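Local coordinates for dihydropyrimidinase (Brevibacillus agri, PDB 3SFW), which probably catalyses the zinc-dependent, reversible hydrolytic ring opening of dihydropyrimidines to N-carbamoyl-beta-amino acids, at residues D62-G67 with F92-K97; L124-A129 with F167-R172; F152-N157 with D188-L193; T203-H208 with T333-G338; L268-T273 with Y285-P290. All coordinates share one frame; numbering follows the deposited sequence.

Contact 1 of 5, residues D62-G67 with F92-K97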
# COMPACT_ATOMS: atom_id res chain seq x y z
N ASP A 62 17.04 -15.48 -34.62
CA ASP A 62 18.36 -16.05 -34.82
C ASP A 62 19.24 -15.92 -33.59
O ASP A 62 20.42 -15.51 -33.68
CB ASP A 62 19.05 -15.40 -36.03
CG ASP A 62 20.15 -16.28 -36.63
OD1 ASP A 62 19.99 -17.52 -36.72
OD2 ASP A 62 21.19 -15.70 -37.03
N MET A 63 18.66 -16.17 -32.43
CA MET A 63 19.35 -15.94 -31.17
C MET A 63 20.02 -17.23 -30.69
O MET A 63 19.36 -18.26 -30.53
CB MET A 63 18.31 -15.53 -30.11
CG MET A 63 18.94 -15.28 -28.71
SD MET A 63 17.67 -15.56 -27.45
CE MET A 63 18.44 -15.01 -25.97
N PRO A 64 21.30 -17.17 -30.36
CA PRO A 64 21.92 -18.34 -29.71
C PRO A 64 21.53 -18.42 -28.23
O PRO A 64 21.78 -17.47 -27.47
CB PRO A 64 23.44 -18.05 -29.82
CG PRO A 64 23.52 -16.51 -29.84
CD PRO A 64 22.22 -16.01 -30.49
N PHE A 65 20.93 -19.53 -27.81
CA PHE A 65 20.38 -19.64 -26.43
C PHE A 65 19.95 -21.08 -26.18
O PHE A 65 19.60 -21.79 -27.13
CB PHE A 65 19.15 -18.71 -26.29
CG PHE A 65 18.64 -18.52 -24.86
CD1 PHE A 65 19.48 -18.01 -23.85
CD2 PHE A 65 17.27 -18.55 -24.63
CE1 PHE A 65 18.95 -17.68 -22.60
CE2 PHE A 65 16.72 -18.23 -23.38
CZ PHE A 65 17.60 -17.81 -22.34
N GLY A 66 20.03 -21.51 -24.93
CA GLY A 66 19.42 -22.78 -24.51
C GLY A 66 20.14 -23.96 -25.14
O GLY A 66 19.55 -25.01 -25.33
N GLY A 67 21.41 -23.76 -25.51
CA GLY A 67 22.21 -24.81 -26.18
C GLY A 67 21.91 -24.95 -27.66
O GLY A 67 22.29 -25.96 -28.28
N PHE A 92 16.70 -7.99 -29.48
CA PHE A 92 17.82 -7.92 -28.53
C PHE A 92 19.18 -8.40 -29.07
O PHE A 92 19.44 -9.62 -29.18
CB PHE A 92 17.44 -8.70 -27.24
CG PHE A 92 16.37 -8.01 -26.44
CD1 PHE A 92 15.02 -8.36 -26.59
CD2 PHE A 92 16.70 -7.03 -25.54
CE1 PHE A 92 14.04 -7.74 -25.86
CE2 PHE A 92 15.71 -6.37 -24.82
CZ PHE A 92 14.37 -6.71 -25.00
N CYS A 93 20.07 -7.44 -29.23
CA CYS A 93 21.48 -7.74 -29.56
C CYS A 93 22.23 -8.16 -28.30
O CYS A 93 22.38 -7.37 -27.32
CB CYS A 93 22.10 -6.48 -30.17
SG CYS A 93 23.89 -6.65 -30.45
N LEU A 94 22.67 -9.41 -28.26
CA LEU A 94 23.32 -9.94 -27.07
C LEU A 94 24.81 -9.64 -27.10
O LEU A 94 25.41 -9.59 -28.17
CB LEU A 94 23.13 -11.44 -26.98
CG LEU A 94 21.68 -11.89 -27.06
CD1 LEU A 94 21.66 -13.44 -26.88
CD2 LEU A 94 20.79 -11.19 -25.97
N THR A 95 25.39 -9.52 -25.93
CA THR A 95 26.84 -9.27 -25.81
C THR A 95 27.47 -10.29 -24.85
O THR A 95 26.78 -10.95 -24.08
CB THR A 95 27.11 -7.87 -25.24
OG1 THR A 95 26.51 -7.75 -23.93
CG2 THR A 95 26.53 -6.82 -26.16
N SER A 96 28.79 -10.43 -24.93
CA SER A 96 29.52 -11.27 -23.97
C SER A 96 30.63 -10.45 -23.31
O SER A 96 31.15 -9.52 -23.90
CB SER A 96 30.09 -12.53 -24.67
OG SER A 96 30.89 -12.18 -25.79
N LYS A 97 30.96 -10.77 -22.07
CA LYS A 97 32.00 -10.02 -21.37
C LYS A 97 33.30 -10.09 -22.12
O LYS A 97 33.59 -11.09 -22.78
CB LYS A 97 32.19 -10.52 -19.95
CG LYS A 97 31.07 -10.15 -19.03
CD LYS A 97 31.16 -10.96 -17.77
CE LYS A 97 29.78 -11.23 -17.21
NZ LYS A 97 29.87 -11.49 -15.76
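Leu94 meets Met63 through a single methyl: its CD1 lies 3.7 Å from Met63 CE and 3.8 Å from Met63 CG, so it rests against both ends of the thioether. The two side chains cross at about a right angle. A second, looser partner is Pro64, whose CD is 4.5 Å from the same Leu94 CD1. Met63 reaches this point because CG stands anti to the backbone N (chi1 179°) and the chain stays extended beyond it. The Met63 methyl is held from within its own segment too, since CE sits 3.6 Å above the Phe65 ring plane, displaced toward the rim. Further out, Trp108 of helix 101-112 packs on Leu94, and Met63 N bonds to Thr70 OG1. Phe65 in turn meets Tyr155 edge-to-face. With the Met63 side chain about 6 Å from a zinc ion, these apolar side chains lie in loops at the metal-bearing mouth of the TIM barrel, probably in the hydrophobic gate over the active site described in related hydantoinases.

Contact 2 of 5, residues L124-A129 with F167-R172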
# COMPACT_ATOMS: atom_id res chain seq x y z
N LEU A 124 20.35 -3.23 -26.86
CA LEU A 124 21.71 -3.82 -26.58
C LEU A 124 21.78 -4.37 -25.17
O LEU A 124 21.53 -3.64 -24.19
CB LEU A 124 22.78 -2.74 -26.75
CG LEU A 124 24.21 -3.25 -26.55
CD1 LEU A 124 24.56 -4.23 -27.69
CD2 LEU A 124 25.13 -2.03 -26.60
N MET A 125 22.12 -5.66 -25.05
CA MET A 125 22.40 -6.29 -23.73
C MET A 125 23.66 -5.72 -23.09
O MET A 125 24.67 -5.56 -23.76
CB MET A 125 22.57 -7.78 -23.93
CG MET A 125 23.11 -8.49 -22.66
SD MET A 125 23.28 -10.25 -23.16
CE MET A 125 24.35 -10.78 -21.80
N VAL A 126 23.58 -5.37 -21.82
CA VAL A 126 24.81 -4.99 -21.04
C VAL A 126 25.07 -6.11 -20.02
O VAL A 126 24.16 -6.45 -19.24
CB VAL A 126 24.64 -3.62 -20.34
CG1 VAL A 126 25.90 -3.23 -19.54
CG2 VAL A 126 24.36 -2.55 -21.40
N SER A 127 26.23 -6.77 -20.13
CA SER A 127 26.61 -7.89 -19.21
C SER A 127 27.42 -7.34 -18.06
O SER A 127 27.48 -7.96 -17.01
CB SER A 127 27.47 -8.98 -19.91
OG SER A 127 27.85 -8.63 -21.25
N ASP A 128 28.15 -6.25 -18.31
CA ASP A 128 28.87 -5.61 -17.24
C ASP A 128 29.33 -4.21 -17.57
O ASP A 128 29.45 -3.83 -18.74
CB ASP A 128 30.00 -6.48 -16.72
CG ASP A 128 31.29 -6.23 -17.43
OD1 ASP A 128 32.23 -5.70 -16.79
OD2 ASP A 128 31.34 -6.53 -18.62
N ALA A 129 29.35 -3.37 -16.56
CA ALA A 129 29.45 -1.93 -16.81
C ALA A 129 30.85 -1.40 -16.44
O ALA A 129 31.00 -0.39 -15.73
CB ALA A 129 28.35 -1.19 -16.03
N PHE A 167 23.05 -0.74 -11.64
CA PHE A 167 23.02 0.66 -11.15
C PHE A 167 23.90 1.60 -12.02
O PHE A 167 23.46 2.68 -12.41
CB PHE A 167 23.51 0.71 -9.70
CG PHE A 167 23.29 2.04 -9.05
CD1 PHE A 167 24.34 2.66 -8.39
CD2 PHE A 167 22.04 2.66 -9.06
CE1 PHE A 167 24.15 3.90 -7.74
CE2 PHE A 167 21.83 3.89 -8.43
CZ PHE A 167 22.89 4.49 -7.72
N LYS A 168 25.11 1.16 -12.33
CA LYS A 168 25.99 1.90 -13.24
C LYS A 168 25.34 2.13 -14.61
O LYS A 168 25.45 3.23 -15.18
CB LYS A 168 27.31 1.16 -13.38
CG LYS A 168 28.17 1.29 -12.13
CD LYS A 168 29.49 0.55 -12.36
CE LYS A 168 30.49 0.89 -11.27
NZ LYS A 168 31.83 0.27 -11.61
N THR A 169 24.62 1.11 -15.11
CA THR A 169 24.02 1.22 -16.43
C THR A 169 22.89 2.25 -16.38
O THR A 169 22.75 3.10 -17.29
CB THR A 169 23.50 -0.13 -16.92
OG1 THR A 169 24.60 -1.03 -17.02
CG2 THR A 169 22.81 -0.00 -18.29
N LEU A 170 22.16 2.25 -15.27
CA LEU A 170 21.05 3.24 -15.11
C LEU A 170 21.58 4.68 -15.02
O LEU A 170 21.02 5.60 -15.66
CB LEU A 170 20.21 2.94 -13.86
CG LEU A 170 19.25 1.73 -14.01
CD1 LEU A 170 18.94 1.16 -12.57
CD2 LEU A 170 17.96 2.16 -14.76
N ILE A 171 22.69 4.85 -14.31
CA ILE A 171 23.31 6.17 -14.19
C ILE A 171 23.79 6.66 -15.54
O ILE A 171 23.54 7.80 -15.93
CB ILE A 171 24.46 6.16 -13.18
CG1 ILE A 171 23.86 5.99 -11.77
CG2 ILE A 171 25.24 7.48 -13.21
CD1 ILE A 171 24.82 5.77 -10.74
N ARG A 172 24.48 5.79 -16.24
CA ARG A 172 25.00 6.14 -17.57
C ARG A 172 23.86 6.38 -18.54
O ARG A 172 23.94 7.26 -19.40
CB ARG A 172 25.91 5.02 -18.05
CG ARG A 172 26.56 5.33 -19.43
CD ARG A 172 27.39 6.65 -19.37
NE ARG A 172 28.38 6.70 -20.47
CZ ARG A 172 28.85 7.82 -21.04
NH1 ARG A 172 29.70 7.72 -22.07
NH2 ARG A 172 28.48 9.03 -20.62
O HOH W 1 32.77 1.00 -14.25
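No aromatic ring joins in where Val126 and Ala129 face Lys168 and Thr169; the one ring at hand, Phe167, leaves the contact and carries Ile171 CD1 on one face, 3.6 Å above its plane and offset toward the rim. The touching groups are aliphatic carbons and one hydroxyl. Ala129 CB comes to 3.7 Å from Lys168 CB and 3.9 Å from Thr169 OG1, while Val126 CG1 lies 3.6 Å from that OG1, the valine and threonine sliding past each other in opposite directions. Thr169 OG1 is placed beside its own backbone N (chi1 -62°), where it bonds back to Thr165 O, one turn earlier; its hydroxyl is engaged inside the helix, and toward the loop it acts as a packing atom. The extended Lys168 chain runs to a water that donates to Ala129 O at 2.7 Å and accepts from Lys168 NZ at 2.9 Å, with Glu164 as the lysine's salt-bridge partner. The loop between strand 119-124 and helix 131-142 is thereby laid against helix 163-176, whose Thr169 also touches Val180 of strand 180-182 and whose Phe167 and Ile171 pack on a second subunit.

Contact 3 of 5, residues F152-N157 with D188-L193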
# COMPACT_ATOMS: atom_id res chain seq x y z
N PHE A 152 19.85 -8.38 -17.79
CA PHE A 152 19.19 -9.60 -17.35
C PHE A 152 19.50 -9.84 -15.87
O PHE A 152 20.63 -9.78 -15.47
CB PHE A 152 19.71 -10.79 -18.20
CG PHE A 152 19.25 -10.75 -19.63
CD1 PHE A 152 20.05 -10.20 -20.64
CD2 PHE A 152 18.02 -11.31 -19.98
CE1 PHE A 152 19.63 -10.15 -21.95
CE2 PHE A 152 17.61 -11.32 -21.31
CZ PHE A 152 18.41 -10.70 -22.30
N MET A 153 18.48 -10.03 -15.04
CA MET A 153 18.71 -10.20 -13.60
C MET A 153 18.64 -11.68 -13.25
O MET A 153 18.88 -12.05 -12.09
CB MET A 153 17.66 -9.41 -12.80
CG MET A 153 17.71 -7.90 -13.12
SD MET A 153 16.44 -6.92 -12.31
CE MET A 153 17.13 -6.71 -10.63
N ALA A 154 18.29 -12.50 -14.24
CA ALA A 154 18.30 -13.95 -14.08
C ALA A 154 19.20 -14.59 -15.15
O ALA A 154 20.02 -13.90 -15.78
CB ALA A 154 16.85 -14.51 -14.13
N TYR A 155 19.09 -15.92 -15.30
CA TYR A 155 20.00 -16.71 -16.18
C TYR A 155 21.44 -16.66 -15.70
O TYR A 155 22.36 -16.29 -16.42
CB TYR A 155 19.88 -16.25 -17.64
CG TYR A 155 18.47 -16.25 -18.18
CD1 TYR A 155 17.73 -17.43 -18.33
CD2 TYR A 155 17.88 -15.06 -18.61
CE1 TYR A 155 16.40 -17.40 -18.86
CE2 TYR A 155 16.59 -15.03 -19.14
CZ TYR A 155 15.87 -16.17 -19.26
OH TYR A 155 14.61 -16.10 -19.83
N LYS A 156 21.64 -17.01 -14.43
CA LYS A 156 22.98 -17.05 -13.84
C LYS A 156 24.03 -17.81 -14.71
O LYS A 156 23.73 -18.86 -15.31
CB LYS A 156 22.89 -17.67 -12.43
CG LYS A 156 24.18 -17.56 -11.62
CD LYS A 156 24.05 -18.35 -10.30
CE LYS A 156 24.98 -17.79 -9.21
NZ LYS A 156 24.41 -18.08 -7.82
N ASN A 157 25.21 -17.22 -14.82
CA ASN A 157 26.30 -17.81 -15.58
C ASN A 157 26.06 -17.86 -17.08
O ASN A 157 26.85 -18.43 -17.82
CB ASN A 157 26.60 -19.24 -15.08
CG ASN A 157 27.08 -19.26 -13.62
OD1 ASN A 157 27.88 -18.42 -13.19
ND2 ASN A 157 26.52 -20.19 -12.84
N ASP A 188 19.58 -15.60 -8.45
CA ASP A 188 20.22 -16.45 -7.41
C ASP A 188 19.22 -17.35 -6.72
O ASP A 188 19.50 -18.55 -6.45
CB ASP A 188 20.95 -15.60 -6.39
CG ASP A 188 22.21 -14.95 -6.98
OD1 ASP A 188 23.02 -15.67 -7.62
OD2 ASP A 188 22.37 -13.74 -6.84
N VAL A 189 18.04 -16.81 -6.45
CA VAL A 189 16.95 -17.62 -5.90
C VAL A 189 16.63 -18.71 -6.89
O VAL A 189 16.50 -19.87 -6.52
CB VAL A 189 15.65 -16.75 -5.67
CG1 VAL A 189 14.40 -17.69 -5.44
CG2 VAL A 189 15.85 -15.82 -4.51
N LEU A 190 16.49 -18.35 -8.17
CA LEU A 190 16.14 -19.35 -9.20
C LEU A 190 17.22 -20.45 -9.34
O LEU A 190 16.90 -21.66 -9.46
CB LEU A 190 15.94 -18.66 -10.57
CG LEU A 190 14.50 -18.16 -10.80
CD1 LEU A 190 13.89 -17.49 -9.54
CD2 LEU A 190 14.48 -17.21 -12.00
N ASP A 191 18.48 -20.04 -9.35
CA ASP A 191 19.59 -21.03 -9.50
C ASP A 191 19.54 -22.08 -8.38
O ASP A 191 19.65 -23.29 -8.65
CB ASP A 191 20.97 -20.33 -9.49
CG ASP A 191 22.12 -21.29 -9.82
OD1 ASP A 191 22.93 -21.60 -8.91
OD2 ASP A 191 22.26 -21.67 -11.00
N TYR A 192 19.23 -21.63 -7.15
CA TYR A 192 19.20 -22.54 -5.99
C TYR A 192 18.01 -23.44 -6.09
O TYR A 192 18.15 -24.67 -6.00
CB TYR A 192 19.11 -21.77 -4.66
CG TYR A 192 19.07 -22.73 -3.49
CD1 TYR A 192 20.24 -23.33 -3.03
CD2 TYR A 192 17.85 -23.20 -3.02
CE1 TYR A 192 20.19 -24.28 -1.99
CE2 TYR A 192 17.78 -24.17 -2.02
CZ TYR A 192 18.95 -24.68 -1.49
OH TYR A 192 18.86 -25.65 -0.51
N LEU A 193 16.84 -22.87 -6.40
CA LEU A 193 15.62 -23.70 -6.53
C LEU A 193 15.71 -24.75 -7.62
O LEU A 193 15.23 -25.87 -7.45
CB LEU A 193 14.36 -22.85 -6.69
CG LEU A 193 14.02 -21.93 -5.49
CD1 LEU A 193 12.77 -21.05 -5.85
CD2 LEU A 193 13.77 -22.70 -4.15
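Lys156 and Asp188 make the tight end of this contact: NZ bonds to Asp188 OD1 at 2.8 Å in a salt bridge, meeting the anti side of that oxygen 20° out of the carboxylate plane. The aliphatic part of the lysine packs on Asp191. Its CD is 3.5 Å from Asp191 CG and nearly equidistant from the two oxygens, 3.7 Å to Asp191 OD1 and 3.8 Å to Asp191 OD2, which puts a methylene over the carboxylate. The ionic link to Asp191 is long, 4.0 Å from Lys156 NZ to Asp191 OD1, and this aspartate's stronger partner is Lys195. Both contacts depend on an extended lysine with CG anti to the backbone N (chi1 -171°), crossing each aspartate at about a right angle. The charged cluster is partly exposed, whereas the slacker portion is buried and apolar: Ala154 CB approaches Leu190 CD2 only to 4.2 Å. Glu164 of a second subunit also pairs with Lys156 NZ, so the ammonium has acid partners in both chains, with Asp191 at longer range. This is a salt-bridge network joining a barrel loop, an early turn of helix 187-199 and a subunit interface.

Contact 4 of 5, residues T203-H208 with T333-G338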
# COMPACT_ATOMS: atom_id res chain seq x y z
N THR A 203 12.08 -33.36 -12.43
CA THR A 203 12.74 -33.01 -13.68
C THR A 203 11.77 -32.64 -14.79
O THR A 203 12.22 -32.23 -15.86
CB THR A 203 13.62 -34.16 -14.19
OG1 THR A 203 12.79 -35.31 -14.36
CG2 THR A 203 14.75 -34.45 -13.19
N ASP A 204 10.47 -32.87 -14.57
CA ASP A 204 9.43 -32.63 -15.58
C ASP A 204 9.30 -31.10 -15.86
O ASP A 204 9.71 -30.29 -15.02
CB ASP A 204 8.06 -33.14 -15.08
CG ASP A 204 7.83 -34.64 -15.35
OD1 ASP A 204 8.65 -35.27 -16.03
OD2 ASP A 204 6.81 -35.17 -14.85
N PRO A 205 8.75 -30.74 -17.03
CA PRO A 205 8.54 -29.32 -17.43
C PRO A 205 7.85 -28.47 -16.37
O PRO A 205 8.17 -27.29 -16.25
CB PRO A 205 7.68 -29.44 -18.69
CG PRO A 205 8.25 -30.76 -19.35
CD PRO A 205 8.37 -31.68 -18.12
N ILE A 206 6.88 -29.02 -15.62
CA ILE A 206 6.18 -28.20 -14.61
C ILE A 206 7.14 -27.59 -13.58
O ILE A 206 6.90 -26.49 -13.10
CB ILE A 206 5.02 -28.99 -13.90
CG1 ILE A 206 4.23 -28.09 -12.96
CG2 ILE A 206 5.58 -30.20 -13.15
CD1 ILE A 206 3.53 -26.93 -13.66
N TYR A 207 8.26 -28.24 -13.30
CA TYR A 207 9.19 -27.67 -12.29
C TYR A 207 9.92 -26.44 -12.82
O TYR A 207 10.46 -25.68 -12.03
CB TYR A 207 10.20 -28.70 -11.75
CG TYR A 207 9.47 -29.77 -10.98
CD1 TYR A 207 9.00 -30.90 -11.65
CD2 TYR A 207 9.03 -29.54 -9.69
CE1 TYR A 207 8.23 -31.86 -11.00
CE2 TYR A 207 8.22 -30.49 -9.01
CZ TYR A 207 7.82 -31.64 -9.70
OH TYR A 207 7.01 -32.59 -9.09
N HIS A 208 9.81 -26.18 -14.13
CA HIS A 208 10.29 -24.88 -14.66
C HIS A 208 9.52 -23.73 -14.01
O HIS A 208 10.09 -22.66 -13.71
CB HIS A 208 10.21 -24.82 -16.20
CG HIS A 208 10.57 -23.47 -16.73
ND1 HIS A 208 11.88 -23.05 -16.84
CD2 HIS A 208 9.79 -22.42 -17.07
CE1 HIS A 208 11.89 -21.79 -17.27
NE2 HIS A 208 10.64 -21.41 -17.45
N THR A 333 15.80 -27.99 -16.85
CA THR A 333 16.76 -26.87 -16.92
C THR A 333 17.44 -26.80 -18.28
O THR A 333 18.04 -25.77 -18.63
CB THR A 333 17.84 -26.89 -15.79
OG1 THR A 333 18.81 -27.91 -16.05
CG2 THR A 333 17.25 -26.98 -14.36
N LYS A 334 17.38 -27.87 -19.06
CA LYS A 334 17.97 -27.87 -20.39
C LYS A 334 16.97 -27.68 -21.51
O LYS A 334 17.32 -27.79 -22.69
CB LYS A 334 18.79 -29.15 -20.62
CG LYS A 334 19.98 -29.22 -19.65
CD LYS A 334 20.90 -30.40 -19.97
CE LYS A 334 22.10 -30.38 -19.02
NZ LYS A 334 22.60 -31.77 -18.82
N ILE A 335 15.72 -27.41 -21.18
CA ILE A 335 14.72 -27.11 -22.24
C ILE A 335 15.02 -25.64 -22.65
O ILE A 335 15.08 -24.79 -21.78
CB ILE A 335 13.24 -27.14 -21.71
CG1 ILE A 335 12.85 -28.53 -21.13
CG2 ILE A 335 12.31 -26.78 -22.82
CD1 ILE A 335 11.48 -28.51 -20.38
N PRO A 336 15.35 -25.41 -23.93
CA PRO A 336 15.62 -24.03 -24.33
C PRO A 336 14.37 -23.18 -24.07
O PRO A 336 13.25 -23.60 -24.35
CB PRO A 336 15.93 -24.14 -25.83
CG PRO A 336 15.38 -25.54 -26.27
CD PRO A 336 15.57 -26.37 -25.04
N ASN A 337 14.55 -22.07 -23.36
CA ASN A 337 13.39 -21.27 -22.87
C ASN A 337 12.91 -20.31 -23.97
O ASN A 337 13.71 -19.57 -24.54
CB ASN A 337 13.80 -20.38 -21.68
CG ASN A 337 14.01 -21.11 -20.37
OD1 ASN A 337 14.12 -20.46 -19.36
ND2 ASN A 337 14.18 -22.45 -20.40
N GLY A 338 11.62 -20.30 -24.26
CA GLY A 338 11.06 -19.36 -25.25
C GLY A 338 9.85 -19.90 -25.96
O GLY A 338 9.74 -21.12 -26.20
O HOH W 2 14.25 -24.32 -17.93
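Ile335 is the first residue of 333-338 to press on the other segment, its CD1 lying 4.1 Å from Pro205 CG and the two side chains crossing at about a right angle. CG1 stands anti to the carbonyl carbon (chi1 -60°), which carries CD1 out to the ring of Pro205. The carbonyl O of the same isoleucine takes a weak bond from Asn337 ND2, 2.9 Å long but bent to 126° at the hydrogen. Asn337 then supplies the polar half of the contact. This loop, between helices 321-325 and 345-354 of the amidohydrolase barrel, brings the Asn337 side chain to about 8 Å from a zinc ion, consistent with a place on the metal-bearing side of the fold. Asn337 OD1 approaches His208 CE1 at 3.3 Å, obliquely to the imidazole, with amide and ring planes 84° apart. A water links the pair a second time, accepting from Asn337 ND2 at 3.1 Å and lying 2.9 Å from His208 ND1. The stronger polar partners are elsewhere: Asn337 OD1 is bonded to Ser288 OG, and His208 NE2 to Trp287 O. Gly338, whose backbone conformation would jam a CB against the preceding carbonyl O and so calls for glycine, pairs through its backbone with Val286, while its carbonyl and that of Pro336 both receive Lys325 NZ.

Contact 5 of 5, residues L268-T273 with Y285-P290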
# COMPACT_ATOMS: atom_id res chain seq x y z
N LEU A 268 -1.27 -13.22 -20.69
CA LEU A 268 -2.66 -12.78 -20.70
C LEU A 268 -3.67 -13.93 -20.84
O LEU A 268 -4.75 -13.85 -20.29
CB LEU A 268 -2.94 -11.68 -21.75
CG LEU A 268 -2.14 -10.38 -21.50
CD1 LEU A 268 -2.24 -9.46 -22.79
CD2 LEU A 268 -2.67 -9.67 -20.24
N VAL A 269 -3.30 -14.96 -21.60
CA VAL A 269 -4.27 -15.93 -22.08
C VAL A 269 -3.85 -17.37 -21.75
O VAL A 269 -4.66 -18.28 -21.98
CB VAL A 269 -4.56 -15.75 -23.63
CG1 VAL A 269 -3.39 -16.24 -24.53
CG2 VAL A 269 -5.80 -16.47 -24.04
N LEU A 270 -2.62 -17.56 -21.29
CA LEU A 270 -2.15 -18.90 -20.88
C LEU A 270 -1.77 -18.94 -19.42
O LEU A 270 -1.54 -17.90 -18.82
CB LEU A 270 -0.93 -19.35 -21.71
CG LEU A 270 -1.12 -19.42 -23.24
CD1 LEU A 270 0.22 -19.78 -23.92
CD2 LEU A 270 -2.15 -20.48 -23.65
N ASP A 271 -1.88 -20.13 -18.80
CA ASP A 271 -1.64 -20.22 -17.35
C ASP A 271 -0.81 -21.46 -17.01
O ASP A 271 -0.55 -22.28 -17.88
CB ASP A 271 -2.95 -20.17 -16.55
CG ASP A 271 -3.75 -21.45 -16.63
OD1 ASP A 271 -3.41 -22.41 -15.91
OD2 ASP A 271 -4.68 -21.50 -17.43
N ILE A 272 -0.33 -21.51 -15.76
CA ILE A 272 0.71 -22.42 -15.32
C ILE A 272 0.26 -23.87 -15.60
O ILE A 272 1.08 -24.75 -15.79
CB ILE A 272 0.96 -22.24 -13.81
CG1 ILE A 272 2.17 -23.06 -13.33
CG2 ILE A 272 -0.34 -22.53 -12.96
CD1 ILE A 272 2.52 -22.80 -11.85
N THR A 273 -1.05 -24.13 -15.65
CA THR A 273 -1.49 -25.50 -15.94
C THR A 273 -1.03 -26.06 -17.31
O THR A 273 -1.00 -27.29 -17.51
CB THR A 273 -3.04 -25.73 -15.78
OG1 THR A 273 -3.76 -24.91 -16.72
CG2 THR A 273 -3.49 -25.44 -14.34
N TYR A 285 5.55 -24.96 -23.46
CA TYR A 285 5.16 -23.75 -22.72
C TYR A 285 6.24 -23.27 -21.78
O TYR A 285 5.97 -22.44 -20.90
CB TYR A 285 3.84 -24.00 -21.93
CG TYR A 285 2.71 -24.32 -22.86
CD1 TYR A 285 1.96 -23.29 -23.42
CD2 TYR A 285 2.49 -25.64 -23.32
CE1 TYR A 285 0.98 -23.55 -24.38
CE2 TYR A 285 1.48 -25.92 -24.25
CZ TYR A 285 0.73 -24.85 -24.79
OH TYR A 285 -0.24 -25.05 -25.76
N VAL A 286 7.45 -23.80 -21.94
CA VAL A 286 8.57 -23.42 -21.07
C VAL A 286 9.26 -22.15 -21.64
O VAL A 286 9.70 -22.14 -22.77
CB VAL A 286 9.62 -24.58 -20.97
CG1 VAL A 286 10.98 -24.06 -20.41
CG2 VAL A 286 9.04 -25.68 -20.08
N TRP A 287 9.11 -21.06 -20.90
CA TRP A 287 9.73 -19.73 -21.19
C TRP A 287 9.71 -19.02 -19.86
O TRP A 287 9.11 -19.53 -18.89
CB TRP A 287 8.91 -18.93 -22.23
CG TRP A 287 7.41 -18.94 -22.00
CD1 TRP A 287 6.74 -18.33 -20.98
CD2 TRP A 287 6.42 -19.50 -22.88
NE1 TRP A 287 5.36 -18.50 -21.16
CE2 TRP A 287 5.15 -19.21 -22.32
CE3 TRP A 287 6.49 -20.27 -24.07
CZ2 TRP A 287 3.95 -19.67 -22.91
CZ3 TRP A 287 5.31 -20.65 -24.69
CH2 TRP A 287 4.05 -20.31 -24.14
N SER A 288 10.43 -17.90 -19.75
CA SER A 288 10.64 -17.29 -18.43
C SER A 288 10.34 -15.81 -18.53
O SER A 288 10.61 -15.24 -19.56
CB SER A 288 12.10 -17.45 -17.99
OG SER A 288 12.42 -18.84 -17.88
N PRO A 289 9.73 -15.21 -17.51
CA PRO A 289 9.13 -15.84 -16.33
C PRO A 289 8.12 -16.86 -16.72
O PRO A 289 7.59 -16.83 -17.82
CB PRO A 289 8.44 -14.67 -15.60
CG PRO A 289 8.25 -13.62 -16.66
CD PRO A 289 9.45 -13.75 -17.55
N PRO A 290 7.88 -17.83 -15.82
CA PRO A 290 7.00 -18.93 -16.24
C PRO A 290 5.54 -18.47 -16.29
O PRO A 290 5.15 -17.49 -15.65
CB PRO A 290 7.18 -19.95 -15.10
CG PRO A 290 7.52 -19.10 -13.87
CD PRO A 290 8.33 -17.91 -14.43
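Leu270 points one methyl at the rims of two aromatic rings, Tyr285 and Trp287. CD1 lies 3.9 Å from both Tyr285 CD1 and Tyr285 CE1, close to the plane of the phenol ring. It is likewise 3.9 Å from both Trp287 CZ2 and Trp287 CH2, close to the indole plane. Each ring therefore offers an edge and neither a face, so the contact is methyl-to-edge, not CH-pi. The leucine and tryptophan side chains cross at about a right angle. Trp287 holds CG between its backbone N and carbonyl carbon (chi1 45°), and this turn brings the six-membered end of the indole to the methyl. One indole face is occupied from within the segment by Tyr285 O, 3.5 Å above the plane and over its centre, while Pro289 O, just past a cis peptide, lies at the edge. On the leucine side, the chain leaves helix 265-269 at Leu270 and is turned at once by an Asx turn: Asp271 OD1 accepts from Thr273 N at 2.9 Å and from Thr273 OG1 at 2.7 Å, both from one face of the carboxylate. Tyr285 OH bonds to Pro417 O. Loop 285-290 runs between helices 265-269 and 295-305, its Trp287 side chain about 8 Å from a zinc ion. The segments are thus joined by nondirectional apolar contact through one methyl; no hydrogen bond crosses between them.

How the contacts relate
From the N terminus, contact 1 is the first to close, bringing together the segment after strand 49-59 and the end of strand 86-93 with its following loop. Contact 2 opens later and touches it directly, through Cys93 and Thr95 with Met125. Contacts 2 and 3 cross, because 152-157 precedes 167-172 while 188-193 follows it; both reach the second subunit. Contact 4 then closes the longest loop, from the 203-208 segment leading into helix 206-210 to the loop after helix 321-325, and contact 5 falls wholly within that span, hydrogen-bonded to contact 4. Tyr155 connects contact 3 with contacts 1, 4 and 5 near the zinc ions.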